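Local atomic coordinates of dihydrodipicolinate synthase (Bacillus clausii KSM-K16, PDB entry 3E96), a protein that probably catalyses the formation of 4-hydroxy-tetrahydrodipicolinate, as a lyase of the DapA family. Residues Ser57-Leu62 / Ile88-Ser93; Gly165-Ile170 / Ala190-Thr195; Arg252-Gln257 / Asn287-Leu292. All blocks are in the same frame, centred on the assembly; numbering follows the deposited sequence.

Contact 1 of 3, residues Ser57-Leu62 / Ile88-Ser93; sequences SEFYAL and IGYATS
An aromatic cluster of F59, Y60 and Y90 joins two loops of the TIM barrel, one following strand 49-50 and the other leaving strand 83-88 for helix 92-105. Y60 turns an edge toward the face of the Y90 ring in an offset edge-to-face pair, planes at 84°, with CD1 of Y60 3.7 Å from CE1 of Y90. F59 reaches Y90 from the opposite direction, its CG anti to the backbone N (chi1 172°), and brings CZ to 3.6 Å from Y90 CE2; these two rings meet obliquely, at 35°.

Waters bridge the polar atoms. One molecule donates to the carbonyls of F59 and L62 and accepts from Y90 OH, 2.8 Å from it; a second donates to Y60 O and, at a longer 3.2 Å, to Y90 OH; a third links Y60 OH to Y90 N, from which it accepts at 2.9 Å. H113 stacks on F59, and Y90 of the second subunit meets Y90, so the cluster reaches the subunit interface. Y60 lies about 8 Å, side chain to side chain, from Y143, the predicted proton donor/acceptor. The buried rings thus pack directly, while the two tyrosine hydroxyls reach the backbone through bridging waters.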
ATOM      1  N   SER B  57       8.123  10.252   6.528  1.00 12.57           N
ATOM      2  CA  SER B  57       8.063   9.935   7.957  1.00 12.69           C
ATOM      3  C   SER B  57       7.891   8.432   8.171  1.00 12.52           C
ATOM      4  O   SER B  57       7.815   7.970   9.314  1.00 12.64           O
ATOM      5  CB  SER B  57       6.864  10.635   8.608  1.00 13.37           C
ATOM      6  OG  SER B  57       6.710  11.960   8.136  1.00 14.32           O
ATOM      7  N   GLU B  58       7.809   7.685   7.071  1.00 12.13           N
ATOM      8  CA  GLU B  58       7.603   6.237   7.110  1.00 10.70           C
ATOM      9  C   GLU B  58       6.297   5.898   7.830  1.00 10.11           C
ATOM     10  O   GLU B  58       6.228   5.005   8.674  1.00  9.94           O
ATOM     11  CB  GLU B  58       8.793   5.538   7.769  1.00 11.67           C
ATOM     12  CG  GLU B  58      10.049   5.583   6.913  1.00 10.81           C
ATOM     13  CD  GLU B  58      11.247   4.962   7.598  1.00 12.47           C
ATOM     14  OE1 GLU B  58      11.395   3.719   7.545  1.00 12.69           O
ATOM     15  OE2 GLU B  58      12.037   5.725   8.206  1.00 12.33           O
ATOM     16  N   PHE B  59       5.256   6.635   7.462  1.00 11.08           N
ATOM     17  CA  PHE B  59       3.918   6.470   8.015  1.00 11.10           C
ATOM     18  C   PHE B  59       3.447   5.016   8.106  1.00 11.40           C
ATOM     19  O   PHE B  59       2.968   4.570   9.154  1.00 10.64           O
ATOM     20  CB  PHE B  59       2.938   7.280   7.160  1.00 11.85           C
ATOM     21  CG  PHE B  59       1.496   7.055   7.497  1.00 11.04           C
ATOM     22  CD1 PHE B  59       0.988   7.435   8.730  1.00 12.17           C
ATOM     23  CD2 PHE B  59       0.634   6.493   6.557  1.00 11.91           C
ATOM     24  CE1 PHE B  59      -0.359   7.263   9.030  1.00 10.96           C
ATOM     25  CE2 PHE B  59      -0.714   6.316   6.846  1.00 13.90           C
ATOM     26  CZ  PHE B  59      -1.213   6.703   8.087  1.00 13.00           C
ATOM     27  N   TYR B  60       3.582   4.271   7.014  1.00 10.30           N
ATOM     28  CA  TYR B  60       3.128   2.886   6.997  1.00 10.19           C
ATOM     29  C   TYR B  60       3.917   1.924   7.876  1.00 11.90           C
ATOM     30  O   TYR B  60       3.497   0.785   8.085  1.00 11.68           O
ATOM     31  CB  TYR B  60       3.069   2.386   5.556  1.00 11.17           C
ATOM     32  CG  TYR B  60       1.980   3.086   4.773  1.00  9.51           C
ATOM     33  CD1 TYR B  60       0.642   2.946   5.138  1.00 11.10           C
ATOM     34  CD2 TYR B  60       2.285   3.917   3.696  1.00 11.66           C
ATOM     35  CE1 TYR B  60      -0.367   3.615   4.455  1.00 10.48           C
ATOM     36  CE2 TYR B  60       1.281   4.594   3.001  1.00 12.61           C
ATOM     37  CZ  TYR B  60      -0.044   4.434   3.390  1.00 12.63           C
ATOM     38  OH  TYR B  60      -1.046   5.084   2.706  1.00 12.25           O
ATOM     39  N   ALA B  61       5.052   2.383   8.396  1.00 11.31           N
ATOM     40  CA  ALA B  61       5.867   1.548   9.283  1.00 10.91           C
ATOM     41  C   ALA B  61       5.501   1.843  10.741  1.00 11.92           C
ATOM     42  O   ALA B  61       6.054   1.248  11.670  1.00 10.97           O
ATOM     43  CB  ALA B  61       7.348   1.825   9.046  1.00  9.86           C
ATOM     44  N   LEU B  62       4.562   2.764  10.938  1.00 12.23           N
ATOM     45  CA  LEU B  62       4.120   3.132  12.283  1.00 12.37           C
ATOM     46  C   LEU B  62       2.808   2.449  12.642  1.00 12.44           C
ATOM     47  O   LEU B  62       1.971   2.199  11.777  1.00 11.81           O
ATOM     48  CB  LEU B  62       3.899   4.648  12.380  1.00 11.95           C
ATOM     49  CG  LEU B  62       5.013   5.615  11.966  1.00 11.96           C
ATOM     50  CD1 LEU B  62       4.473   7.042  12.022  1.00 13.42           C
ATOM     51  CD2 LEU B  62       6.216   5.456  12.881  1.00 12.74           C
ATOM     52  N   ILE B  88      -2.915  10.994   7.085  1.00 11.94           N
ATOM     53  CA  ILE B  88      -3.855   9.965   7.525  1.00 13.11           C
ATOM     54  C   ILE B  88      -4.105   9.008   6.361  1.00 13.77           C
ATOM     55  O   ILE B  88      -3.786   9.325   5.209  1.00 14.77           O
ATOM     56  CB  ILE B  88      -5.207  10.576   8.004  1.00 12.93           C
ATOM     57  CG1 ILE B  88      -5.913  11.294   6.853  1.00 13.18           C
ATOM     58  CG2 ILE B  88      -4.961  11.553   9.149  1.00 13.07           C
ATOM     59  CD1 ILE B  88      -7.285  11.862   7.245  1.00 13.98           C
ATOM     60  N   GLY B  89      -4.659   7.835   6.653  1.00 13.99           N
ATOM     61  CA  GLY B  89      -4.908   6.869   5.592  1.00 15.32           C
ATOM     62  C   GLY B  89      -5.600   5.599   6.061  1.00 14.61           C
ATOM     63  O   GLY B  89      -6.234   5.596   7.115  1.00 15.05           O
ATOM     64  N   TYR B  90      -5.469   4.532   5.269  1.00 13.15           N
ATOM     65  CA  TYR B  90      -6.066   3.221   5.543  1.00 13.77           C
ATOM     66  C   TYR B  90      -7.564   3.189   5.231  1.00 14.98           C
ATOM     67  O   TYR B  90      -8.054   4.007   4.455  1.00 16.39           O
ATOM     68  CB  TYR B  90      -5.820   2.816   7.000  1.00 14.02           C
ATOM     69  CG  TYR B  90      -4.353   2.693   7.349  1.00 13.87           C
ATOM     70  CD1 TYR B  90      -3.542   1.749   6.716  1.00 15.94           C
ATOM     71  CD2 TYR B  90      -3.775   3.515   8.320  1.00 15.47           C
ATOM     72  CE1 TYR B  90      -2.194   1.623   7.042  1.00 15.58           C
ATOM     73  CE2 TYR B  90      -2.426   3.395   8.656  1.00 15.62           C
ATOM     74  CZ  TYR B  90      -1.643   2.448   8.013  1.00 15.25           C
ATOM     75  OH  TYR B  90      -0.311   2.320   8.349  1.00 14.94           O
ATOM     76  N   ALA B  91      -8.286   2.237   5.818  1.00 13.51           N
ATOM     77  CA  ALA B  91      -9.726   2.133   5.591  1.00 14.45           C
ATOM     78  C   ALA B  91     -10.380   3.466   5.956  1.00 14.34           C
ATOM     79  O   ALA B  91      -9.894   4.174   6.838  1.00 14.38           O
ATOM     80  CB  ALA B  91     -10.308   1.003   6.442  1.00 13.14           C
ATOM     81  N   THR B  92     -11.484   3.809   5.295  1.00 15.85           N
ATOM     82  CA  THR B  92     -12.146   5.082   5.574  1.00 16.56           C
ATOM     83  C   THR B  92     -12.404   5.346   7.057  1.00 16.67           C
ATOM     84  O   THR B  92     -12.125   6.442   7.544  1.00 16.42           O
ATOM     85  CB  THR B  92     -13.480   5.225   4.792  1.00 19.09           C
ATOM     86  OG1 THR B  92     -14.398   4.205   5.194  1.00 23.12           O
ATOM     87  CG2 THR B  92     -13.228   5.106   3.305  1.00 17.71           C
ATOM     88  N   SER B  93     -12.921   4.358   7.780  1.00 16.66           N
ATOM     89  CA  SER B  93     -13.192   4.550   9.205  1.00 16.11           C
ATOM     90  C   SER B  93     -11.894   4.844   9.956  1.00 15.62           C
ATOM     91  O   SER B  93     -11.862   5.680  10.858  1.00 15.45           O
ATOM     92  CB  SER B  93     -13.856   3.307   9.805  1.00 17.18           C
ATOM     93  OG  SER B  93     -12.981   2.194   9.773  1.00 18.23           O
TER
HETATM   94  O   HOH W   1       0.586   3.968  10.371  1.00 16.71           O
HETATM   95  O   HOH W   2      -3.795   4.599   2.925  1.00 15.40           O
HETATM   96  O   HOH W   3       1.216  -0.244   7.301  1.00 24.51           O

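Contact 2 of 3, residues Gly165-Ile170 / Ala190-Thr195; sequences GVKYAI and AWICGT
Backbone hydrogen bonds zip G165-I170 to A190-T195 as parallel strands. V166 N donates to A190 O at 3.0 Å, I192 N returns to V166 O, and Y168 N reaches I192 O with a more bent N-H...O angle of 137°. The ladder runs past the strand end through G194 N to Y168 O, 2.9 Å. A CA-H...O contact from K167 CA to I192 O, 3.4 Å, adds to it.

Apolar contacts line both faces. V166 and W191 project together from one face of the sheet, with V166 CB and CG1 against the six-membered ring of W191 (CB to CZ3 3.7 Å). Helix 173-180 packs on W191. On the other face K167 CG rests 4.1 Å from I192 CB; with every torsion beyond CG near 180°, the lysine chain runs on away from I192. Beyond the strands, A169 CB sits 4.1 Å from T195 CG2.

Among polar links to the surroundings, G194 O bonds the hydroxyl of Y143, and Y168 OH bonds D151 OD1. Strands 163-168 and 190-193, joined through helix 173-180, form a beta-alpha-beta unit of the TIM barrel, with K167, the predicted Schiff-base lysine, projecting from it as in DapA enzymes.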
ATOM      1  N   GLY B 165      -6.248  21.698  -0.752  1.00 13.00           N
ATOM      2  CA  GLY B 165      -5.083  21.511  -1.589  1.00 14.11           C
ATOM      3  C   GLY B 165      -4.907  20.110  -2.117  1.00 13.87           C
ATOM      4  O   GLY B 165      -5.497  19.153  -1.621  1.00 13.73           O
ATOM      5  N   VAL B 166      -4.084  19.999  -3.149  1.00 13.62           N
ATOM      6  CA  VAL B 166      -3.804  18.716  -3.758  1.00 12.90           C
ATOM      7  C   VAL B 166      -2.304  18.578  -3.955  1.00 13.57           C
ATOM      8  O   VAL B 166      -1.668  19.453  -4.541  1.00 12.27           O
ATOM      9  CB  VAL B 166      -4.471  18.589  -5.149  1.00 13.95           C
ATOM     10  CG1 VAL B 166      -4.004  17.308  -5.836  1.00 13.07           C
ATOM     11  CG2 VAL B 166      -5.987  18.598  -5.012  1.00 13.87           C
ATOM     12  N   LYS B 167      -1.736  17.498  -3.435  1.00 12.83           N
ATOM     13  CA  LYS B 167      -0.323  17.240  -3.636  1.00 14.42           C
ATOM     14  C   LYS B 167      -0.346  16.311  -4.838  1.00 13.07           C
ATOM     15  O   LYS B 167      -0.580  15.111  -4.704  1.00 13.86           O
ATOM     16  CB  LYS B 167       0.290  16.555  -2.412  1.00 16.17           C
ATOM     17  CG  LYS B 167       0.492  17.517  -1.248  1.00 21.73           C
ATOM     18  CD  LYS B 167       1.194  16.861  -0.070  1.00 25.25           C
ATOM     19  CE  LYS B 167       1.535  17.896   0.999  1.00 27.26           C
ATOM     20  NZ  LYS B 167       2.253  17.280   2.146  1.00 30.80           N
ATOM     21  N   TYR B 168      -0.166  16.896  -6.020  1.00 13.69           N
ATOM     22  CA  TYR B 168      -0.190  16.138  -7.268  1.00 12.33           C
ATOM     23  C   TYR B 168       1.144  15.422  -7.393  1.00 10.95           C
ATOM     24  O   TYR B 168       2.192  16.066  -7.454  1.00 11.74           O
ATOM     25  CB  TYR B 168      -0.399  17.083  -8.446  1.00 11.16           C
ATOM     26  CG  TYR B 168      -0.919  16.379  -9.671  1.00 11.22           C
ATOM     27  CD1 TYR B 168      -2.273  16.055  -9.792  1.00 11.58           C
ATOM     28  CD2 TYR B 168      -0.055  16.007 -10.699  1.00 10.73           C
ATOM     29  CE1 TYR B 168      -2.752  15.375 -10.912  1.00 11.78           C
ATOM     30  CE2 TYR B 168      -0.516  15.329 -11.813  1.00 11.82           C
ATOM     31  CZ  TYR B 168      -1.864  15.014 -11.920  1.00 12.08           C
ATOM     32  OH  TYR B 168      -2.311  14.334 -13.036  1.00 11.97           O
ATOM     33  N   ALA B 169       1.103  14.094  -7.440  1.00 11.81           N
ATOM     34  CA  ALA B 169       2.327  13.308  -7.485  1.00 11.40           C
ATOM     35  C   ALA B 169       2.490  12.397  -8.693  1.00 12.14           C
ATOM     36  O   ALA B 169       3.156  11.361  -8.613  1.00 12.76           O
ATOM     37  CB  ALA B 169       2.454  12.502  -6.194  1.00 10.11           C
ATOM     38  N   ILE B 170       1.863  12.773  -9.801  1.00 12.31           N
ATOM     39  CA  ILE B 170       1.984  12.028 -11.045  1.00 11.49           C
ATOM     40  C   ILE B 170       2.869  12.942 -11.882  1.00 11.56           C
ATOM     41  O   ILE B 170       2.484  14.071 -12.193  1.00 11.02           O
ATOM     42  CB  ILE B 170       0.621  11.849 -11.738  1.00 10.88           C
ATOM     43  CG1 ILE B 170      -0.330  11.081 -10.814  1.00 12.74           C
ATOM     44  CG2 ILE B 170       0.801  11.103 -13.057  1.00 11.76           C
ATOM     45  CD1 ILE B 170      -1.735  10.913 -11.370  1.00 12.70           C
ATOM     46  N   ALA B 190      -4.890  24.745  -3.446  1.00 16.86           N
ATOM     47  CA  ALA B 190      -3.459  24.990  -3.430  1.00 15.03           C
ATOM     48  C   ALA B 190      -2.863  23.833  -4.222  1.00 14.06           C
ATOM     49  O   ALA B 190      -3.031  22.676  -3.845  1.00 13.73           O
ATOM     50  CB  ALA B 190      -2.931  24.971  -2.001  1.00 15.52           C
ATOM     51  N   TRP B 191      -2.191  24.130  -5.329  1.00 12.95           N
ATOM     52  CA  TRP B 191      -1.584  23.074  -6.135  1.00 13.72           C
ATOM     53  C   TRP B 191      -0.137  22.882  -5.714  1.00 14.23           C
ATOM     54  O   TRP B 191       0.699  23.762  -5.916  1.00 13.65           O
ATOM     55  CB  TRP B 191      -1.663  23.419  -7.621  1.00 12.90           C
ATOM     56  CG  TRP B 191      -3.050  23.298  -8.163  1.00 13.96           C
ATOM     57  CD1 TRP B 191      -3.899  24.320  -8.499  1.00 15.01           C
ATOM     58  CD2 TRP B 191      -3.763  22.083  -8.413  1.00 13.37           C
ATOM     59  NE1 TRP B 191      -5.099  23.807  -8.944  1.00 15.42           N
ATOM     60  CE2 TRP B 191      -5.040  22.438  -8.902  1.00 16.22           C
ATOM     61  CE3 TRP B 191      -3.445  20.724  -8.272  1.00 14.81           C
ATOM     62  CZ2 TRP B 191      -6.001  21.481  -9.251  1.00 16.55           C
ATOM     63  CZ3 TRP B 191      -4.404  19.770  -8.620  1.00 15.92           C
ATOM     64  CH2 TRP B 191      -5.666  20.158  -9.104  1.00 17.90           C
ATOM     65  N   ILE B 192       0.148  21.718  -5.137  1.00 13.30           N
ATOM     66  CA  ILE B 192       1.481  21.397  -4.633  1.00 13.58           C
ATOM     67  C   ILE B 192       2.167  20.262  -5.394  1.00 13.22           C
ATOM     68  O   ILE B 192       1.568  19.216  -5.636  1.00 12.32           O
ATOM     69  CB  ILE B 192       1.386  20.986  -3.142  1.00 14.95           C
ATOM     70  CG1 ILE B 192       0.766  22.130  -2.335  1.00 17.83           C
ATOM     71  CG2 ILE B 192       2.772  20.629  -2.589  1.00 14.50           C
ATOM     72  CD1 ILE B 192       0.277  21.715  -0.954  1.00 19.20           C
ATOM     73  N   CYS B 193       3.425  20.470  -5.772  1.00 12.41           N
ATOM     74  CA  CYS B 193       4.169  19.417  -6.455  1.00 12.06           C
ATOM     75  C   CYS B 193       4.531  18.400  -5.378  1.00 11.88           C
ATOM     76  O   CYS B 193       5.330  18.693  -4.488  1.00 13.60           O
ATOM     77  CB  CYS B 193       5.445  19.970  -7.081  1.00 10.90           C
ATOM     78  SG  CYS B 193       6.547  18.674  -7.696  1.00 12.65           S
ATOM     79  N   GLY B 194       3.942  17.212  -5.452  1.00 13.57           N
ATOM     80  CA  GLY B 194       4.208  16.194  -4.446  1.00 13.35           C
ATOM     81  C   GLY B 194       5.435  15.339  -4.691  1.00 14.17           C
ATOM     82  O   GLY B 194       5.676  14.389  -3.942  1.00 14.93           O
ATOM     83  N   THR B 195       6.218  15.672  -5.715  1.00 12.42           N
ATOM     84  CA  THR B 195       7.406  14.888  -6.036  1.00 12.63           C
ATOM     85  C   THR B 195       8.747  15.579  -5.777  1.00 12.62           C
ATOM     86  O   THR B 195       9.783  15.175  -6.305  1.00 11.98           O
ATOM     87  CB  THR B 195       7.331  14.376  -7.488  1.00 12.09           C
ATOM     88  OG1 THR B 195       6.977  15.452  -8.363  1.00 12.82           O
ATOM     89  CG2 THR B 195       6.264  13.275  -7.598  1.00 11.59           C
TER

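Contact 3 of 3, residues Arg252-Gln257 / Asn287-Leu292; sequences RGKYNQ and NEDKQL
OD2 of D289, on helix 287-299, is gripped by two groups: Y255 OH, from the loop that follows helix 235-252, donates to it at 2.6 Å, and N259 ND2 gives it a further hydrogen bond. The other carboxylate oxygen, OD1 of D289, forms a salt bridge with K254 NZ at 2.9 Å. The lysine uses the syn lone pair of OD1. The tyrosine hydroxyl meets OD2 on the syn side too, but 25° out of the carboxylate plane. OD2 lies in the plane of the Y255 ring, at its edge, 3.1 Å from CE2, and the ring and carboxylate planes are turned 36° apart. The loop side chains and D289 approach from opposite directions.

K254 bends at chi3 (69°), which swings CE and NZ round to OD1. NZ also makes a weak hydrogen bond to Y255 OH, at 3.2 Å, and K254 CB lies over one face of the tyrosine ring, toward its rim. CD1 of L292 lies 4.0 Å from NZ of K254. E288 joins through a water that donates to its OE2 and to Y255 OH; its OE1, 4.2 Å from K254 NZ, probably adds some attraction, beyond salt-bridge distance.

With an alanine in place of D289, K254 NZ is likely to lose its salt-bridge mate, and Y255 OH and N259 their acceptor, letting both loop side chains turn. The paired charge and short hydroxyl bond imply a polar clasp, at the protein surface and away from the predicted catalytic residues, that fixes the loop against the C-terminal helix.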
ATOM      1  N   ARG B 252      18.017   9.020  -3.936  1.00 12.53           N
ATOM      2  CA  ARG B 252      16.890   8.642  -3.087  1.00 13.68           C
ATOM      3  C   ARG B 252      15.905   7.793  -3.893  1.00 13.04           C
ATOM      4  O   ARG B 252      15.234   6.912  -3.357  1.00 12.56           O
ATOM      5  CB  ARG B 252      16.148   9.888  -2.590  1.00 15.01           C
ATOM      6  CG  ARG B 252      16.895  10.734  -1.572  1.00 16.91           C
ATOM      7  CD  ARG B 252      16.056  11.944  -1.186  1.00 17.10           C
ATOM      8  NE  ARG B 252      14.795  11.553  -0.560  1.00 16.39           N
ATOM      9  CZ  ARG B 252      13.761  12.371  -0.382  1.00 17.83           C
ATOM     10  NH1 ARG B 252      13.833  13.632  -0.790  1.00 17.72           N
ATOM     11  NH2 ARG B 252      12.660  11.935   0.217  1.00 14.58           N
ATOM     12  N   GLY B 253      15.817   8.084  -5.185  1.00 13.54           N
ATOM     13  CA  GLY B 253      14.894   7.370  -6.053  1.00 14.10           C
ATOM     14  C   GLY B 253      15.306   5.980  -6.502  1.00 14.36           C
ATOM     15  O   GLY B 253      14.514   5.283  -7.142  1.00 13.62           O
ATOM     16  N   LYS B 254      16.528   5.561  -6.180  1.00 13.79           N
ATOM     17  CA  LYS B 254      16.990   4.231  -6.578  1.00 15.34           C
ATOM     18  C   LYS B 254      16.100   3.097  -6.063  1.00 15.65           C
ATOM     19  O   LYS B 254      15.502   3.191  -4.984  1.00 13.02           O
ATOM     20  CB  LYS B 254      18.430   3.985  -6.100  1.00 17.15           C
ATOM     21  CG  LYS B 254      19.486   4.780  -6.857  1.00 22.43           C
ATOM     22  CD  LYS B 254      20.907   4.342  -6.484  1.00 22.10           C
ATOM     23  CE  LYS B 254      21.218   2.940  -6.990  1.00 22.12           C
ATOM     24  NZ  LYS B 254      22.642   2.544  -6.735  1.00 23.11           N
ATOM     25  N   TYR B 255      16.036   2.021  -6.842  1.00 14.76           N
ATOM     26  CA  TYR B 255      15.247   0.840  -6.494  1.00 15.00           C
ATOM     27  C   TYR B 255      13.767   1.183  -6.387  1.00 15.24           C
ATOM     28  O   TYR B 255      13.109   0.825  -5.413  1.00 15.01           O
ATOM     29  CB  TYR B 255      15.733   0.245  -5.164  1.00 15.13           C
ATOM     30  CG  TYR B 255      17.238   0.220  -5.021  1.00 17.95           C
ATOM     31  CD1 TYR B 255      18.041  -0.440  -5.952  1.00 20.16           C
ATOM     32  CD2 TYR B 255      17.865   0.900  -3.978  1.00 17.35           C
ATOM     33  CE1 TYR B 255      19.433  -0.414  -5.850  1.00 21.59           C
ATOM     34  CE2 TYR B 255      19.254   0.932  -3.868  1.00 17.83           C
ATOM     35  CZ  TYR B 255      20.030   0.277  -4.805  1.00 20.74           C
ATOM     36  OH  TYR B 255      21.401   0.335  -4.710  1.00 21.30           O
ATOM     37  N   ASN B 256      13.248   1.882  -7.391  1.00 16.14           N
ATOM     38  CA  ASN B 256      11.840   2.258  -7.398  1.00 17.19           C
ATOM     39  C   ASN B 256      11.465   3.004  -6.114  1.00 16.61           C
ATOM     40  O   ASN B 256      10.432   2.725  -5.505  1.00 14.83           O
ATOM     41  CB  ASN B 256      10.963   1.004  -7.539  1.00 20.23           C
ATOM     42  CG  ASN B 256       9.516   1.336  -7.859  1.00 25.39           C
ATOM     43  OD1 ASN B 256       8.617   0.516  -7.654  1.00 30.19           O
ATOM     44  ND2 ASN B 256       9.283   2.536  -8.372  1.00 26.29           N
ATOM     45  N   GLN B 257      12.322   3.940  -5.706  1.00 14.99           N
ATOM     46  CA  GLN B 257      12.103   4.755  -4.511  1.00 15.44           C
ATOM     47  C   GLN B 257      12.398   4.044  -3.193  1.00 13.88           C
ATOM     48  O   GLN B 257      12.147   4.597  -2.126  1.00 12.72           O
ATOM     49  CB  GLN B 257      10.665   5.288  -4.483  1.00 19.95           C
ATOM     50  CG  GLN B 257      10.345   6.279  -5.589  1.00 25.17           C
ATOM     51  CD  GLN B 257      10.659   7.706  -5.197  1.00 30.83           C
ATOM     52  OE1 GLN B 257      11.801   8.042  -4.858  1.00 31.58           O
ATOM     53  NE2 GLN B 257       9.642   8.562  -5.234  1.00 32.17           N
ATOM     54  N   ASN B 287      27.313  -0.880   0.642  1.00 24.34           N
ATOM     55  CA  ASN B 287      28.554  -0.118   0.703  1.00 24.86           C
ATOM     56  C   ASN B 287      28.623   0.791  -0.518  1.00 23.90           C
ATOM     57  O   ASN B 287      29.071   1.935  -0.432  1.00 23.59           O
ATOM     58  CB  ASN B 287      29.766  -1.054   0.733  1.00 27.39           C
ATOM     59  CG  ASN B 287      29.795  -1.933   1.968  1.00 29.66           C
ATOM     60  OD1 ASN B 287      29.576  -1.461   3.084  1.00 31.67           O
ATOM     61  ND2 ASN B 287      30.075  -3.218   1.775  1.00 31.76           N
ATOM     62  N   GLU B 288      28.158   0.281  -1.654  1.00 23.64           N
ATOM     63  CA  GLU B 288      28.155   1.055  -2.887  1.00 23.59           C
ATOM     64  C   GLU B 288      27.375   2.353  -2.718  1.00 22.12           C
ATOM     65  O   GLU B 288      27.864   3.426  -3.060  1.00 20.94           O
ATOM     66  CB  GLU B 288      27.528   0.248  -4.026  1.00 27.62           C
ATOM     67  CG  GLU B 288      27.406   1.033  -5.327  1.00 32.48           C
ATOM     68  CD  GLU B 288      26.596   0.302  -6.384  1.00 36.37           C
ATOM     69  OE1 GLU B 288      26.455   0.846  -7.500  1.00 38.18           O
ATOM     70  OE2 GLU B 288      26.100  -0.809  -6.100  1.00 37.80           O
ATOM     71  N   ASP B 289      26.152   2.252  -2.203  1.00 20.24           N
ATOM     72  CA  ASP B 289      25.322   3.437  -2.015  1.00 19.54           C
ATOM     73  C   ASP B 289      25.849   4.358  -0.911  1.00 18.97           C
ATOM     74  O   ASP B 289      25.689   5.573  -0.991  1.00 18.15           O
ATOM     75  CB  ASP B 289      23.869   3.034  -1.735  1.00 19.02           C
ATOM     76  CG  ASP B 289      23.152   2.539  -2.986  1.00 19.91           C
ATOM     77  OD1 ASP B 289      23.726   2.654  -4.090  1.00 20.31           O
ATOM     78  OD2 ASP B 289      22.008   2.044  -2.872  1.00 20.04           O
ATOM     79  N   LYS B 290      26.472   3.784   0.116  1.00 19.27           N
ATOM     80  CA  LYS B 290      27.037   4.600   1.192  1.00 21.11           C
ATOM     81  C   LYS B 290      28.122   5.496   0.584  1.00 21.00           C
ATOM     82  O   LYS B 290      28.267   6.660   0.957  1.00 19.75           O
ATOM     83  CB  LYS B 290      27.646   3.711   2.282  1.00 20.32           C
ATOM     84  CG  LYS B 290      26.643   3.159   3.283  1.00 22.72           C
ATOM     85  CD  LYS B 290      27.295   2.122   4.188  1.00 24.31           C
ATOM     86  CE  LYS B 290      26.486   1.886   5.458  1.00 25.76           C
ATOM     87  NZ  LYS B 290      25.051   1.583   5.189  1.00 26.20           N
ATOM     88  N   GLN B 291      28.871   4.944  -0.365  1.00 21.66           N
ATOM     89  CA  GLN B 291      29.932   5.689  -1.035  1.00 23.01           C
ATOM     90  C   GLN B 291      29.332   6.795  -1.901  1.00 22.89           C
ATOM     91  O   GLN B 291      29.872   7.899  -1.978  1.00 21.65           O
ATOM     92  CB  GLN B 291      30.771   4.749  -1.906  1.00 26.05           C
ATOM     93  CG  GLN B 291      31.990   5.404  -2.545  1.00 30.50           C
ATOM     94  CD  GLN B 291      33.082   5.714  -1.536  1.00 34.25           C
ATOM     95  OE1 GLN B 291      32.871   6.460  -0.578  1.00 36.49           O
ATOM     96  NE2 GLN B 291      34.260   5.137  -1.746  1.00 36.74           N
ATOM     97  N   LEU B 292      28.209   6.503  -2.551  1.00 21.47           N
ATOM     98  CA  LEU B 292      27.558   7.500  -3.390  1.00 19.91           C
ATOM     99  C   LEU B 292      27.032   8.660  -2.542  1.00 19.15           C
ATOM    100  O   LEU B 292      27.052   9.807  -2.979  1.00 19.65           O
ATOM    101  CB  LEU B 292      26.409   6.869  -4.187  1.00 21.61           C
ATOM    102  CG  LEU B 292      26.800   5.826  -5.236  1.00 23.01           C
ATOM    103  CD1 LEU B 292      25.546   5.207  -5.844  1.00 20.85           C
ATOM    104  CD2 LEU B 292      27.653   6.484  -6.315  1.00 24.22           C
TER
HETATM  105  O   HOH W   4      24.109  -1.066  -4.433  1.00 30.04           O

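In the fold
From the N terminus, contact 1 comes first, closing a loop that holds helix 64-78 and strand 83-88 and tying the loop after strand 49-50 to the end of strand 83-88. Contact 2 closes a shorter loop through helix 173-180, linking neighbouring barrel strands around K167. Contact 3 follows, closing a loop that carries helix 262-270 and fastening the turn after helix 235-252 to helix 287-299. The three stand in series, none nested or crossed. Contacts 1 and 2 belong to the barrel, while contact 3 joins the helices that follow it; contacts 1 and 3 touch the second subunit. Centres of contacts 1 and 2 are about 19 Å apart, and contact 3 lies about 25 Å from each.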